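Local coordinates for polysaccharide biosynthesis protein CapD (Bacillus thuringiensis HD-771, PDB 6BWC) that probably acts as a short-chain dehydrogenase-like, NADP-dependent enzyme on UDP-N-acetylglucosamine in the pathway to CMP-pseudaminic acid, a sugar used in flagellin glycosylation, at residues Met3-Thr16 and Val27-Ser39. The protein carries 2 engineered substitutions. Residues are numbered along the deposited sequence; the frame is centred on the assembly and turned at random.
With NAP (NADP nicotinamide-adenine-dinucleotide phosphate), chain N.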
ATOM      1  N   MET C   3      -1.088  37.860  21.292  1.00 34.32           N
ATOM      2  CA  MET C   3      -0.652  38.443  19.960  1.00 36.68           C
ATOM      3  C   MET C   3      -1.086  37.526  18.747  1.00 34.01           C
ATOM      4  O   MET C   3      -2.291  37.442  18.457  1.00 34.69           O
ATOM      5  CB  MET C   3       0.879  38.813  20.021  1.00 38.87           C
ATOM      6  CG  MET C   3       1.463  39.743  18.926  1.00 39.96           C
ATOM      7  SD  MET C   3       2.669  39.004  17.763  1.00 39.13           S
ATOM      8  CE  MET C   3       3.991  40.220  17.791  1.00 38.68           C
ATOM      9  N   PHE C   4      -0.144  36.813  18.105  1.00 29.58           N
ATOM     10  CA  PHE C   4      -0.340  36.123  16.811  1.00 26.85           C
ATOM     11  C   PHE C   4      -1.230  34.853  16.873  1.00 26.36           C
ATOM     12  O   PHE C   4      -2.031  34.596  15.962  1.00 25.47           O
ATOM     13  CB  PHE C   4       1.052  35.774  16.231  1.00 25.79           C
ATOM     14  CG  PHE C   4       1.041  35.199  14.819  1.00 25.15           C
ATOM     15  CD1 PHE C   4       1.023  36.035  13.697  1.00 24.77           C
ATOM     16  CD2 PHE C   4       1.123  33.819  14.612  1.00 24.45           C
ATOM     17  CE1 PHE C   4       1.054  35.507  12.410  1.00 24.65           C
ATOM     18  CE2 PHE C   4       1.136  33.285  13.330  1.00 24.10           C
ATOM     19  CZ  PHE C   4       1.107  34.132  12.226  1.00 24.47           C
ATOM     20  N   PHE C   5      -1.081  34.054  17.929  1.00 25.80           N
ATOM     21  CA  PHE C   5      -1.763  32.764  18.011  1.00 25.77           C
ATOM     22  C   PHE C   5      -3.089  32.846  18.758  1.00 27.32           C
ATOM     23  O   PHE C   5      -3.789  31.833  18.890  1.00 27.51           O
ATOM     24  CB  PHE C   5      -0.858  31.723  18.652  1.00 25.73           C
ATOM     25  CG  PHE C   5       0.355  31.371  17.823  1.00 25.83           C
ATOM     26  CD1 PHE C   5       0.210  30.796  16.562  1.00 25.62           C
ATOM     27  CD2 PHE C   5       1.652  31.574  18.318  1.00 25.73           C
ATOM     28  CE1 PHE C   5       1.323  30.442  15.802  1.00 26.06           C
ATOM     29  CE2 PHE C   5       2.763  31.224  17.563  1.00 26.17           C
ATOM     30  CZ  PHE C   5       2.600  30.658  16.299  1.00 26.17           C
ATOM     31  N   LYS C   6      -3.425  34.049  19.238  1.00 28.14           N
ATOM     32  CA  LYS C   6      -4.724  34.361  19.825  1.00 27.14           C
ATOM     33  C   LYS C   6      -5.820  33.681  19.038  1.00 25.58           C
ATOM     34  O   LYS C   6      -6.059  33.996  17.889  1.00 23.33           O
ATOM     35  CB  LYS C   6      -4.949  35.883  19.816  1.00 29.24           C
ATOM     36  CG  LYS C   6      -6.258  36.373  20.443  1.00 30.29           C
ATOM     37  CD  LYS C   6      -6.178  36.419  21.967  1.00 30.94           C
ATOM     38  CE  LYS C   6      -7.449  36.981  22.600  1.00 31.18           C
ATOM     39  NZ  LYS C   6      -7.745  38.386  22.193  1.00 30.69           N
ATOM     40  N   ASP C   7      -6.471  32.726  19.680  1.00 26.68           N
ATOM     41  CA  ASP C   7      -7.654  32.098  19.147  1.00 26.63           C
ATOM     42  C   ASP C   7      -7.469  31.329  17.851  1.00 26.21           C
ATOM     43  O   ASP C   7      -8.392  31.227  17.044  1.00 25.28           O
ATOM     44  CB  ASP C   7      -8.762  33.137  19.038  1.00 28.07           C
ATOM     45  CG  ASP C   7      -9.808  32.912  20.055  1.00 31.04           C
ATOM     46  OD1 ASP C   7      -9.485  33.101  21.264  1.00 30.76           O
ATOM     47  OD2 ASP C   7     -10.922  32.483  19.639  1.00 33.11           O
ATOM     48  N   LYS C   8      -6.271  30.772  17.670  1.00 26.43           N
ATOM     49  CA  LYS C   8      -5.959  29.900  16.528  1.00 25.49           C
ATOM     50  C   LYS C   8      -5.836  28.422  16.961  1.00 23.69           C
ATOM     51  O   LYS C   8      -5.888  28.085  18.159  1.00 23.77           O
ATOM     52  CB  LYS C   8      -4.668  30.371  15.824  1.00 25.72           C
ATOM     53  CG  LYS C   8      -4.691  31.813  15.343  1.00 25.93           C
ATOM     54  CD  LYS C   8      -5.695  32.040  14.217  1.00 26.32           C
ATOM     55  CE  LYS C   8      -5.423  33.359  13.488  1.00 27.12           C
ATOM     56  NZ  LYS C   8      -6.650  33.981  12.905  1.00 27.24           N
ATOM     57  N   ASN C   9      -5.703  27.559  15.957  1.00 22.04           N
ATOM     58  CA  ASN C   9      -5.513  26.123  16.122  1.00 20.97           C
ATOM     59  C   ASN C   9      -4.100  25.737  15.684  1.00 20.31           C
ATOM     60  O   ASN C   9      -3.661  26.116  14.592  1.00 21.32           O
ATOM     61  CB  ASN C   9      -6.551  25.398  15.261  1.00 20.58           C
ATOM     62  CG  ASN C   9      -7.981  25.732  15.661  1.00 20.14           C
ATOM     63  OD1 ASN C   9      -8.212  26.403  16.647  1.00 19.80           O
ATOM     64  ND2 ASN C   9      -8.941  25.238  14.904  1.00 20.33           N
ATOM     65  N   VAL C  10      -3.378  24.989  16.517  1.00 19.08           N
ATOM     66  CA  VAL C  10      -1.963  24.710  16.255  1.00 18.32           C
ATOM     67  C   VAL C  10      -1.631  23.238  16.454  1.00 17.63           C
ATOM     68  O   VAL C  10      -2.001  22.659  17.480  1.00 17.28           O
ATOM     69  CB  VAL C  10      -1.068  25.552  17.182  1.00 18.12           C
ATOM     70  CG1 VAL C  10       0.411  25.204  16.983  1.00 18.38           C
ATOM     71  CG2 VAL C  10      -1.338  27.035  16.950  1.00 17.83           C
ATOM     72  N   LEU C  11      -0.923  22.658  15.478  1.00 16.80           N
ATOM     73  CA  LEU C  11      -0.370  21.302  15.577  1.00 16.26           C
ATOM     74  C   LEU C  11       1.145  21.397  15.757  1.00 16.63           C
ATOM     75  O   LEU C  11       1.820  22.031  14.930  1.00 17.09           O
ATOM     76  CB  LEU C  11      -0.681  20.504  14.314  1.00 15.66           C
ATOM     77  CG  LEU C  11      -0.306  19.023  14.271  1.00 15.57           C
ATOM     78  CD1 LEU C  11      -1.121  18.155  15.220  1.00 15.75           C
ATOM     79  CD2 LEU C  11      -0.497  18.506  12.857  1.00 15.78           C
ATOM     80  N   ILE C  12       1.671  20.802  16.840  1.00 16.29           N
ATOM     81  CA  ILE C  12       3.116  20.610  17.012  1.00 15.87           C
ATOM     82  C   ILE C  12       3.429  19.153  16.826  1.00 15.87           C
ATOM     83  O   ILE C  12       3.445  18.384  17.798  1.00 16.17           O
ATOM     84  CB  ILE C  12       3.653  21.023  18.392  1.00 15.67           C
ATOM     85  CG1 ILE C  12       3.173  22.416  18.781  1.00 15.77           C
ATOM     86  CG2 ILE C  12       5.174  21.013  18.360  1.00 15.53           C
ATOM     87  CD1 ILE C  12       3.540  22.782  20.203  1.00 15.91           C
ATOM     88  N   ILE C  13       3.679  18.794  15.568  1.00 16.09           N
ATOM     89  CA  ILE C  13       4.116  17.442  15.171  1.00 15.86           C
ATOM     90  C   ILE C  13       5.488  17.185  15.800  1.00 16.46           C
ATOM     91  O   ILE C  13       6.498  17.723  15.333  1.00 16.54           O
ATOM     92  CB  ILE C  13       4.163  17.288  13.614  1.00 15.56           C
ATOM     93  CG1 ILE C  13       2.748  17.388  13.012  1.00 14.67           C
ATOM     94  CG2 ILE C  13       4.835  15.976  13.177  1.00 15.49           C
ATOM     95  CD1 ILE C  13       2.709  17.422  11.505  1.00 14.34           C
ATOM     96  N   GLY C  14       5.496  16.378  16.867  1.00 17.30           N
ATOM     97  CA  GLY C  14       6.685  16.118  17.694  1.00 17.70           C
ATOM     98  C   GLY C  14       6.763  17.013  18.925  1.00 18.17           C
ATOM     99  O   GLY C  14       7.854  17.435  19.317  1.00 18.48           O
ATOM    100  N   GLY C  15       5.610  17.278  19.545  1.00 18.34           N
ATOM    101  CA  GLY C  15       5.524  18.111  20.746  1.00 18.24           C
ATOM    102  C   GLY C  15       5.913  17.456  22.064  1.00 18.66           C
ATOM    103  O   GLY C  15       5.931  18.125  23.091  1.00 19.22           O
ATOM    104  N   THR C  16       6.193  16.155  22.071  1.00 19.17           N
ATOM    105  CA  THR C  16       6.663  15.492  23.297  1.00 19.68           C
ATOM    106  C   THR C  16       8.148  15.706  23.554  1.00 19.34           C
ATOM    107  O   THR C  16       8.602  15.559  24.684  1.00 20.60           O
ATOM    108  CB  THR C  16       6.370  13.968  23.317  1.00 19.96           C
ATOM    109  OG1 THR C  16       6.822  13.339  22.108  1.00 20.20           O
ATOM    110  CG2 THR C  16       4.877  13.703  23.510  1.00 20.02           C
ATOM    111  N   VAL C  27       3.749  28.961  22.774  1.00 22.11           N
ATOM    112  CA  VAL C  27       2.497  29.160  22.037  1.00 21.90           C
ATOM    113  C   VAL C  27       1.311  29.248  22.987  1.00 21.48           C
ATOM    114  O   VAL C  27       0.369  29.965  22.715  1.00 20.21           O
ATOM    115  CB  VAL C  27       2.273  28.072  20.926  1.00 22.24           C
ATOM    116  CG1 VAL C  27       0.803  27.922  20.512  1.00 22.37           C
ATOM    117  CG2 VAL C  27       3.107  28.382  19.693  1.00 21.63           C
ATOM    118  N   LEU C  28       1.367  28.526  24.097  1.00 23.02           N
ATOM    119  CA  LEU C  28       0.268  28.531  25.077  1.00 24.76           C
ATOM    120  C   LEU C  28       0.031  29.883  25.768  1.00 26.22           C
ATOM    121  O   LEU C  28      -1.100  30.180  26.140  1.00 25.94           O
ATOM    122  CB  LEU C  28       0.437  27.406  26.132  1.00 24.77           C
ATOM    123  CG  LEU C  28      -0.089  25.997  25.775  1.00 24.54           C
ATOM    124  CD1 LEU C  28       0.288  24.966  26.829  1.00 24.15           C
ATOM    125  CD2 LEU C  28      -1.597  25.973  25.572  1.00 24.92           C
ATOM    126  N   GLN C  29       1.072  30.696  25.934  1.00 28.48           N
ATOM    127  CA  GLN C  29       0.912  32.016  26.563  1.00 30.19           C
ATOM    128  C   GLN C  29       0.280  33.082  25.658  1.00 28.27           C
ATOM    129  O   GLN C  29      -0.231  34.077  26.175  1.00 29.29           O
ATOM    130  CB  GLN C  29       2.231  32.511  27.164  1.00 34.01           C
ATOM    131  CG  GLN C  29       2.480  31.945  28.557  1.00 38.41           C
ATOM    132  CD  GLN C  29       3.944  31.973  28.957  1.00 46.10           C
ATOM    133  OE1 GLN C  29       4.753  32.712  28.371  1.00 51.81           O
ATOM    134  NE2 GLN C  29       4.301  31.159  29.961  1.00 49.09           N
ATOM    135  N   GLU C  30       0.295  32.892  24.337  1.00 25.20           N
ATOM    136  CA  GLU C  30      -0.531  33.730  23.448  1.00 24.30           C
ATOM    137  C   GLU C  30      -2.013  33.299  23.370  1.00 24.66           C
ATOM    138  O   GLU C  30      -2.828  33.933  22.689  1.00 23.57           O
ATOM    139  CB  GLU C  30       0.071  33.789  22.057  1.00 23.55           C
ATOM    140  CG  GLU C  30       1.316  34.649  21.989  1.00 22.51           C
ATOM    141  CD  GLU C  30       2.052  34.491  20.684  1.00 21.56           C
ATOM    142  OE1 GLU C  30       1.387  34.294  19.647  1.00 21.71           O
ATOM    143  OE2 GLU C  30       3.290  34.565  20.696  1.00 20.34           O
ATOM    144  N   LYS C  31      -2.353  32.220  24.067  1.00 25.44           N
ATOM    145  CA  LYS C  31      -3.738  31.882  24.375  1.00 26.48           C
ATOM    146  C   LYS C  31      -4.537  31.511  23.108  1.00 24.46           C
ATOM    147  O   LYS C  31      -5.438  32.219  22.713  1.00 24.23           O
ATOM    148  CB  LYS C  31      -4.371  33.034  25.173  1.00 29.06           C
ATOM    149  CG  LYS C  31      -5.486  32.611  26.124  1.00 32.48           C
ATOM    150  CD  LYS C  31      -4.956  32.133  27.472  1.00 34.91           C
ATOM    151  CE  LYS C  31      -4.591  33.273  28.420  1.00 37.59           C
ATOM    152  NZ  LYS C  31      -3.819  32.822  29.635  1.00 39.62           N
ATOM    153  N   PRO C  32      -4.183  30.390  22.461  1.00 23.62           N
ATOM    154  CA  PRO C  32      -4.827  29.926  21.234  1.00 23.17           C
ATOM    155  C   PRO C  32      -6.055  29.104  21.512  1.00 21.27           C
ATOM    156  O   PRO C  32      -6.253  28.674  22.652  1.00 19.91           O
ATOM    157  CB  PRO C  32      -3.767  29.005  20.636  1.00 24.00           C
ATOM    158  CG  PRO C  32      -3.156  28.357  21.834  1.00 24.09           C
ATOM    159  CD  PRO C  32      -3.160  29.423  22.907  1.00 24.23           C
ATOM    160  N   LYS C  33      -6.834  28.830  20.477  1.00 20.22           N
ATOM    161  CA  LYS C  33      -8.038  28.059  20.690  1.00 21.73           C
ATOM    162  C   LYS C  33      -7.704  26.672  21.200  1.00 19.63           C
ATOM    163  O   LYS C  33      -8.213  26.266  22.244  1.00 19.22           O
ATOM    164  CB  LYS C  33      -8.916  27.947  19.451  1.00 24.44           C
ATOM    165  CG  LYS C  33     -10.230  27.194  19.745  1.00 26.99           C
ATOM    166  CD  LYS C  33     -11.400  27.665  18.886  1.00 28.86           C
ATOM    167  CE  LYS C  33     -12.743  27.474  19.581  1.00 30.50           C
ATOM    168  NZ  LYS C  33     -13.806  28.235  18.860  1.00 31.78           N
ATOM    169  N   VAL C  34      -6.854  25.971  20.454  1.00 17.69           N
ATOM    170  CA  VAL C  34      -6.343  24.662  20.851  1.00 16.15           C
ATOM    171  C   VAL C  34      -4.931  24.530  20.326  1.00 15.37           C
ATOM    172  O   VAL C  34      -4.601  25.141  19.322  1.00 14.83           O
ATOM    173  CB  VAL C  34      -7.238  23.506  20.331  1.00 15.91           C
ATOM    174  CG1 VAL C  34      -7.129  23.321  18.822  1.00 16.03           C
ATOM    175  CG2 VAL C  34      -6.901  22.213  21.023  1.00 15.80           C
ATOM    176  N   VAL C  35      -4.108  23.763  21.033  1.00 15.14           N
ATOM    177  CA  VAL C  35      -2.812  23.302  20.542  1.00 14.95           C
ATOM    178  C   VAL C  35      -2.886  21.797  20.568  1.00 14.68           C
ATOM    179  O   VAL C  35      -3.314  21.234  21.564  1.00 15.16           O
ATOM    180  CB  VAL C  35      -1.639  23.716  21.468  1.00 15.44           C
ATOM    181  CG1 VAL C  35      -0.292  23.292  20.868  1.00 15.25           C
ATOM    182  CG2 VAL C  35      -1.654  25.225  21.727  1.00 15.69           C
ATOM    183  N   ARG C  36      -2.468  21.141  19.498  1.00 14.09           N
ATOM    184  CA  ARG C  36      -2.425  19.693  19.462  1.00 13.62           C
ATOM    185  C   ARG C  36      -0.984  19.201  19.578  1.00 13.66           C
ATOM    186  O   ARG C  36      -0.070  19.823  19.039  1.00 13.55           O
ATOM    187  CB  ARG C  36      -3.070  19.211  18.174  1.00 13.61           C
ATOM    188  CG  ARG C  36      -4.542  19.630  18.061  1.00 13.46           C
ATOM    189  CD  ARG C  36      -5.290  18.921  16.929  1.00 12.92           C
ATOM    190  NE  ARG C  36      -6.606  19.523  16.659  1.00 12.43           N
ATOM    191  CZ  ARG C  36      -7.289  19.404  15.517  1.00 12.34           C
ATOM    192  NH1 ARG C  36      -6.809  18.712  14.492  1.00 12.98           N
ATOM    193  NH2 ARG C  36      -8.455  19.998  15.357  1.00 12.03           N
ATOM    194  N   VAL C  37      -0.788  18.115  20.328  1.00 13.84           N
ATOM    195  CA  VAL C  37       0.511  17.418  20.445  1.00 14.14           C
ATOM    196  C   VAL C  37       0.408  16.068  19.702  1.00 14.48           C
ATOM    197  O   VAL C  37      -0.482  15.267  20.005  1.00 14.56           O
ATOM    198  CB  VAL C  37       0.905  17.183  21.924  1.00 13.91           C
ATOM    199  CG1 VAL C  37       2.113  16.285  22.051  1.00 13.89           C
ATOM    200  CG2 VAL C  37       1.233  18.492  22.600  1.00 14.22           C
ATOM    201  N   PHE C  38       1.326  15.843  18.748  1.00 14.56           N
ATOM    202  CA  PHE C  38       1.358  14.655  17.880  1.00 14.21           C
ATOM    203  C   PHE C  38       2.700  13.912  18.024  1.00 14.62           C
ATOM    204  O   PHE C  38       3.728  14.373  17.548  1.00 15.11           O
ATOM    205  CB  PHE C  38       1.139  15.083  16.437  1.00 13.72           C
ATOM    206  CG  PHE C  38       0.898  13.943  15.478  1.00 13.59           C
ATOM    207  CD1 PHE C  38      -0.370  13.688  14.993  1.00 13.46           C
ATOM    208  CD2 PHE C  38       1.947  13.139  15.021  1.00 13.48           C
ATOM    209  CE1 PHE C  38      -0.587  12.660  14.075  1.00 13.43           C
ATOM    210  CE2 PHE C  38       1.728  12.103  14.117  1.00 13.09           C
ATOM    211  CZ  PHE C  38       0.468  11.868  13.638  1.00 13.10           C
ATOM    212  N   SER C  39       2.660  12.751  18.660  1.00 14.92           N
ATOM    213  CA  SER C  39       3.825  11.987  19.058  1.00 15.47           C
ATOM    214  C   SER C  39       3.400  10.530  18.951  1.00 16.95           C
ATOM    215  O   SER C  39       2.206  10.236  19.083  1.00 18.30           O
ATOM    216  CB  SER C  39       4.185  12.382  20.503  1.00 15.38           C
ATOM    217  OG  SER C  39       4.792  11.351  21.281  1.00 15.38           O
TER
HETATM  218  PA  NAP N 400      13.414  14.992  20.256  1.00 11.89           P
HETATM  219  O1A NAP N 400      13.489  15.417  21.695  1.00 11.76           O
HETATM  220  O2A NAP N 400      13.878  13.609  19.948  1.00 11.61           O
HETATM  221  O5B NAP N 400      11.936  15.196  19.700  1.00 12.48           O
HETATM  222  C5B NAP N 400      11.438  14.332  18.675  1.00 13.55           C
HETATM  223  C4B NAP N 400       9.915  14.405  18.649  1.00 14.05           C
HETATM  224  O4B NAP N 400       9.348  13.727  17.529  1.00 14.10           O
HETATM  225  C3B NAP N 400       9.344  13.706  19.854  1.00 14.55           C
HETATM  226  O3B NAP N 400       8.146  14.418  20.148  1.00 14.51           O
HETATM  227  C2B NAP N 400       9.096  12.306  19.353  1.00 15.21           C
HETATM  228  O2B NAP N 400       8.183  11.674  20.226  1.00 16.97           O
HETATM  229  C1B NAP N 400       8.588  12.583  17.938  1.00 14.74           C
HETATM  230  N9A NAP N 400       8.719  11.543  16.861  1.00 14.66           N
HETATM  231  C8A NAP N 400       9.790  10.784  16.488  1.00 14.92           C
HETATM  232  N7A NAP N 400       9.500   9.968  15.418  1.00 14.59           N
HETATM  233  C5A NAP N 400       8.219  10.212  15.090  1.00 14.59           C
HETATM  234  C6A NAP N 400       7.238   9.728  14.087  1.00 14.46           C
HETATM  235  N6A NAP N 400       7.553   8.795  13.177  1.00 14.61           N
HETATM  236  N1A NAP N 400       6.000  10.251  14.091  1.00 14.28           N
HETATM  237  C2A NAP N 400       5.617  11.187  14.977  1.00 14.38           C
HETATM  238  N3A NAP N 400       6.441  11.671  15.921  1.00 14.44           N
HETATM  239  C4A NAP N 400       7.723  11.241  16.031  1.00 14.58           C
HETATM  240  O3  NAP N 400      14.183  16.016  19.274  1.00 11.95           O
HETATM  241  PN  NAP N 400      14.442  17.601  19.487  1.00 11.96           P
HETATM  242  O1N NAP N 400      13.243  18.293  20.119  1.00 12.34           O
HETATM  243  O2N NAP N 400      15.816  17.785  20.054  1.00 11.96           O
HETATM  244  O5D NAP N 400      14.614  18.090  17.984  1.00 12.19           O
HETATM  245  C5D NAP N 400      13.470  18.454  17.252  1.00 12.66           C
HETATM  246  C4D NAP N 400      13.850  18.758  15.806  1.00 13.08           C
HETATM  247  O4D NAP N 400      14.986  19.634  15.826  1.00 13.12           O
HETATM  248  C3D NAP N 400      14.220  17.577  14.891  1.00 13.12           C
HETATM  249  O3D NAP N 400      13.521  17.728  13.653  1.00 13.01           O
HETATM  250  C2D NAP N 400      15.709  17.690  14.670  1.00 13.32           C
HETATM  251  O2D NAP N 400      16.109  17.263  13.363  1.00 13.21           O
HETATM  252  C1D NAP N 400      15.946  19.189  14.860  1.00 13.49           C
HETATM  253  N1N NAP N 400      17.296  19.552  15.309  1.00 13.68           N
HETATM  254  C2N NAP N 400      17.631  19.300  16.585  1.00 14.03           C
HETATM  255  C3N NAP N 400      18.870  19.602  17.119  1.00 13.84           C
HETATM  256  C7N NAP N 400      19.248  19.290  18.526  1.00 14.26           C
HETATM  257  O7N NAP N 400      20.428  19.430  18.853  1.00 14.63           O
HETATM  258  N7N NAP N 400      18.354  18.844  19.411  1.00 14.44           N
HETATM  259  C4N NAP N 400      19.874  20.277  16.258  1.00 14.01           C
HETATM  260  C5N NAP N 400      19.408  20.495  14.884  1.00 13.95           C
HETATM  261  C6N NAP N 400      18.136  20.150  14.464  1.00 13.68           C
HETATM  262  P2B NAP N 400       7.997  10.073  20.237  1.00 20.64           P
HETATM  263  O1X NAP N 400       7.187   9.934  21.512  1.00 20.66           O
HETATM  264  O2X NAP N 400       7.156   9.741  19.023  1.00 19.86           O
HETATM  265  O3X NAP N 400       9.413   9.450  20.237  1.00 20.55           O
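Parallel pairing of Asn9-Ile13 with Val34-Phe38 joins the two strands of the first beta-alpha-beta unit of a Rossmann fold, whose helix 18-29 forms the crossover. The backbone ladder runs through Val10 and Ile12, whose N and O atoms face the neighbouring strand, the bond from Phe38 N to Ile12 O being weak: Val10 O accepts Arg36 N at 2.6 Å, nearly along its C=O axis, and Ile12 N donates to Arg36 O at 3.0 Å, almost straight at 177°. Gly14 N to Phe38 O (2.8 Å) extends the ladder into the type II turn from Ile12 to Gly15, beside the cofactor.

Branched aliphatic residues suit the face beneath the helix. There Ile12 CD1 lies 3.9 Å from Val35 CG1, and Leu24 covers both. On the other face Leu11, with CG anti to the backbone N (chi1 -174°), brings CD1 against the CB atoms of Arg36 and Phe38. The guanidinium of Arg36 runs on to Glu77 and Ala75 O.

At the N-terminal end, Glu30, which follows helix 18-29 in the chain, reaches back with an extended chain. Its OE1 accepts Phe5 N at 3.0 Å, while OE2 pairs with Lys219; the carboxylate plane lies only 16° from that of the Phe5 ring. Val27 crosses this ring at about a right angle, CG2 3.6 Å from Phe5 CE2.

The C-terminal ends meet the cofactor. Gly14, with positive phi, takes a left-handed backbone position that suits glycine in this turn, beside the adenosine ribose. Small hydroxyl residues fit next to it: Thr16 OG1 shares a hydrogen bond with ribose O3B (2.6 Å), and Ser39 OG donates to phosphate O1X (2.8 Å). Because the 2'-phosphate is what separates NADP from NAD, the Ser39 bond probably contributes to recognition of the phosphorylated cofactor.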